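Local coordinates for extracellular solute-binding protein (Conexibacter woesei, PDB 4P98), which probably captures a small solute outside the cell membrane and delivers it to an ABC transporter, as a BMP-family lipoprotein, at residues Asp77-His82 / Glu88-Val93. Residues are numbered along the deposited sequence; the frame is centred on the assembly and turned at random.
Sequences DLVVGH and EPILRV
Val79, which faces Ile90 across the contact, is held in place by its main chain, with backbone hydrogen bonds to both His101 and Ser103 of the neighbouring strand. Leu78 and Val80 bond in the same way to Ala22 on the other flank, so these residues are tied to both adjoining strands, and what the strand offers the helix is largely apolar. Ile90 alone carries the helix side. Its CG2 branch stands anti to the backbone N and its CG1 beside that N (chi1 -71°), which sends the longer arm down onto the strand. The terminal CD1 lies 3.6 Å from Gly81 N and 3.9 Å from Val79 O, resting mainly on the backbone. Farther back on the arm, CG1 comes within 3.8 Å of Gly81 CA, on the very side where a beta carbon would point; glycine suits this position because its bare backbone lets isoleucine settle close to the strand. Val79, whose side chain points toward the helix, adds its CG1 methyl, 4.2 Å from Ile90 CD1, and its compact, beta-branched shape suits an extended chain. Val80, alternating with these residues, turns its side chain to the other face of the sheet, against Tyr252 of helix 249-261. At Pro89 the helix is kinked, since proline has no N-H for a bond to the preceding turn, yet the helical pattern resumes with Arg92 N bonded to Glu88 O at 3.0 Å.

The axes of strand 78-82 and of residues 88-93 come within 8.7 Å, nearly antiparallel at 153°, as expected for the first two elements of a beta-alpha-beta unit in the Rossmann-like lobes of periplasmic binding proteins. Ile90 also touches Phe102 and Ala104 of strand 101-105, which closes the unit, and Ile68 of helix 61-73.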
ATOM      1  N   ASP A  77     -24.746  -6.017  -3.620  1.00 19.51           N
ATOM      2  CA  ASP A  77     -24.977  -4.566  -3.670  1.00 19.28           C
ATOM      3  C   ASP A  77     -23.759  -3.805  -4.192  1.00 17.30           C
ATOM      4  O   ASP A  77     -23.888  -2.811  -4.889  1.00 17.30           O
ATOM      5  CB  ASP A  77     -25.299  -4.075  -2.270  1.00 20.65           C
ATOM      6  CG  ASP A  77     -26.583  -4.664  -1.745  1.00 20.92           C
ATOM      7  OD1 ASP A  77     -27.638  -4.286  -2.256  1.00 23.19           O
ATOM      8  OD2 ASP A  77     -26.533  -5.511  -0.849  1.00 21.59           O
ATOM      9  N   LEU A  78     -22.588  -4.305  -3.837  1.00 16.09           N
ATOM     10  CA  LEU A  78     -21.322  -3.651  -4.120  1.00 15.19           C
ATOM     11  C   LEU A  78     -20.277  -4.672  -4.520  1.00 15.48           C
ATOM     12  O   LEU A  78     -20.002  -5.617  -3.765  1.00 15.91           O
ATOM     13  CB  LEU A  78     -20.839  -2.930  -2.867  1.00 15.17           C
ATOM     14  CG  LEU A  78     -19.495  -2.207  -2.958  1.00 15.07           C
ATOM     15  CD1 LEU A  78     -19.500  -1.136  -4.028  1.00 16.20           C
ATOM     16  CD2 LEU A  78     -19.146  -1.617  -1.611  1.00 15.59           C
ATOM     17  N   VAL A  79     -19.679  -4.463  -5.689  1.00 14.47           N
ATOM     18  CA  VAL A  79     -18.607  -5.312  -6.190  1.00 14.53           C
ATOM     19  C   VAL A  79     -17.336  -4.476  -6.367  1.00 13.68           C
ATOM     20  O   VAL A  79     -17.280  -3.544  -7.177  1.00 13.20           O
ATOM     21  CB  VAL A  79     -18.988  -6.009  -7.506  1.00 15.25           C
ATOM     22  CG1 VAL A  79     -17.915  -7.016  -7.907  1.00 15.97           C
ATOM     23  CG2 VAL A  79     -20.333  -6.695  -7.361  1.00 15.34           C
ATOM     24  N   VAL A  80     -16.323  -4.832  -5.597  1.00 12.98           N
ATOM     25  CA  VAL A  80     -15.088  -4.075  -5.502  1.00 13.60           C
ATOM     26  C   VAL A  80     -13.942  -4.825  -6.184  1.00 14.28           C
ATOM     27  O   VAL A  80     -13.583  -5.929  -5.769  1.00 17.07           O
ATOM     28  CB  VAL A  80     -14.735  -3.865  -4.022  1.00 14.56           C
ATOM     29  CG1 VAL A  80     -13.413  -3.129  -3.878  1.00 14.30           C
ATOM     30  CG2 VAL A  80     -15.858  -3.130  -3.292  1.00 16.48           C
ATOM     31  N   GLY A  81     -13.364  -4.221  -7.220  1.00 13.72           N
ATOM     32  CA  GLY A  81     -12.167  -4.748  -7.853  1.00 13.34           C
ATOM     33  C   GLY A  81     -10.950  -4.084  -7.272  1.00 13.23           C
ATOM     34  O   GLY A  81     -10.759  -2.855  -7.420  1.00 12.88           O
ATOM     35  N   HIS A  82     -10.124  -4.881  -6.602  1.00 12.16           N
ATOM     36  CA  HIS A  82      -8.956  -4.361  -5.914  1.00 13.62           C
ATOM     37  C   HIS A  82      -7.688  -4.574  -6.733  1.00 14.51           C
ATOM     38  O   HIS A  82      -7.174  -5.698  -6.825  1.00 14.81           O
ATOM     39  CB  HIS A  82      -8.821  -4.986  -4.533  1.00 13.01           C
ATOM     40  CG  HIS A  82      -7.695  -4.425  -3.742  1.00 12.84           C
ATOM     41  ND1 HIS A  82      -7.652  -3.104  -3.353  1.00 12.24           N
ATOM     42  CD2 HIS A  82      -6.570  -4.999  -3.263  1.00 13.27           C
ATOM     43  CE1 HIS A  82      -6.547  -2.891  -2.666  1.00 12.95           C
ATOM     44  NE2 HIS A  82      -5.872  -4.025  -2.602  1.00 13.31           N
ATOM     45  N   GLU A  88     -10.435  -2.988 -15.566  1.00 16.99           N
ATOM     46  CA  GLU A  88     -11.144  -3.069 -16.831  1.00 19.19           C
ATOM     47  C   GLU A  88     -12.349  -4.030 -16.768  1.00 15.73           C
ATOM     48  O   GLU A  88     -13.440  -3.672 -17.201  1.00 15.91           O
ATOM     49  CB  GLU A  88     -10.170  -3.390 -17.981  1.00 23.94           C
ATOM     50  CG  GLU A  88     -10.702  -3.043 -19.353  1.00 30.68           C
ATOM     51  CD  GLU A  88     -11.284  -1.643 -19.427  1.00 37.25           C
ATOM     52  OE1 GLU A  88     -10.568  -0.676 -19.067  1.00 41.58           O
ATOM     53  OE2 GLU A  88     -12.467  -1.525 -19.829  1.00 44.11           O
ATOM     54  N   PRO A  89     -12.178  -5.232 -16.193  1.00 16.11           N
ATOM     55  CA  PRO A  89     -13.342  -6.115 -16.001  1.00 16.39           C
ATOM     56  C   PRO A  89     -14.458  -5.466 -15.187  1.00 15.29           C
ATOM     57  O   PRO A  89     -15.635  -5.595 -15.539  1.00 16.19           O
ATOM     58  CB  PRO A  89     -12.769  -7.307 -15.243  1.00 18.08           C
ATOM     59  CG  PRO A  89     -11.318  -7.296 -15.515  1.00 18.71           C
ATOM     60  CD  PRO A  89     -10.903  -5.935 -15.958  1.00 17.12           C
ATOM     61  N   ILE A  90     -14.100  -4.767 -14.108  1.00 13.29           N
ATOM     62  CA  ILE A  90     -15.103  -4.036 -13.345  1.00 13.00           C
ATOM     63  C   ILE A  90     -15.863  -3.066 -14.243  1.00 12.18           C
ATOM     64  O   ILE A  90     -17.087  -3.056 -14.239  1.00 13.24           O
ATOM     65  CB  ILE A  90     -14.508  -3.252 -12.161  1.00 12.71           C
ATOM     66  CG1 ILE A  90     -14.040  -4.198 -11.060  1.00 13.04           C
ATOM     67  CG2 ILE A  90     -15.532  -2.248 -11.617  1.00 12.94           C
ATOM     68  CD1 ILE A  90     -15.167  -4.787 -10.231  1.00 13.59           C
ATOM     69  N   LEU A  91     -15.147  -2.266 -15.027  1.00 11.54           N
ATOM     70  CA  LEU A  91     -15.816  -1.249 -15.841  1.00 14.04           C
ATOM     71  C   LEU A  91     -16.738  -1.860 -16.900  1.00 14.97           C
ATOM     72  O   LEU A  91     -17.787  -1.309 -17.186  1.00 15.33           O
ATOM     73  CB  LEU A  91     -14.806  -0.320 -16.508  1.00 15.26           C
ATOM     74  CG  LEU A  91     -13.901   0.462 -15.555  1.00 16.26           C
ATOM     75  CD1 LEU A  91     -12.842   1.183 -16.352  1.00 18.79           C
ATOM     76  CD2 LEU A  91     -14.713   1.455 -14.752  1.00 18.21           C
ATOM     77  N   ARG A  92     -16.344  -2.998 -17.467  1.00 16.25           N
ATOM     78  CA  ARG A  92     -17.149  -3.662 -18.493  1.00 16.77           C
ATOM     79  C   ARG A  92     -18.449  -4.238 -17.931  1.00 16.02           C
ATOM     80  O   ARG A  92     -19.527  -4.037 -18.504  1.00 16.50           O
ATOM     81  CB  ARG A  92     -16.339  -4.773 -19.171  1.00 17.96           C
ATOM     82  CG  ARG A  92     -15.089  -4.298 -19.903  1.00 19.23           C
ATOM     83  CD  ARG A  92     -14.478  -5.458 -20.664  1.00 20.52           C
ATOM     84  NE  ARG A  92     -15.386  -5.822 -21.736  1.00 20.30           N
ATOM     85  CZ  ARG A  92     -15.410  -5.243 -22.929  1.00 20.25           C
ATOM     86  NH1 ARG A  92     -14.529  -4.296 -23.240  1.00 20.81           N
ATOM     87  NH2 ARG A  92     -16.308  -5.626 -23.822  1.00 21.20           N
ATOM     88  N   VAL A  93     -18.346  -4.935 -16.803  1.00 14.44           N
ATOM     89  CA  VAL A  93     -19.506  -5.575 -16.198  1.00 15.26           C
ATOM     90  C   VAL A  93     -20.454  -4.524 -15.624  1.00 15.23           C
ATOM     91  O   VAL A  93     -21.666  -4.690 -15.697  1.00 16.32           O
ATOM     92  CB  VAL A  93     -19.099  -6.632 -15.151  1.00 16.31           C
ATOM     93  CG1 VAL A  93     -20.318  -7.265 -14.495  1.00 17.91           C
ATOM     94  CG2 VAL A  93     -18.267  -7.716 -15.822  1.00 17.93           C
TER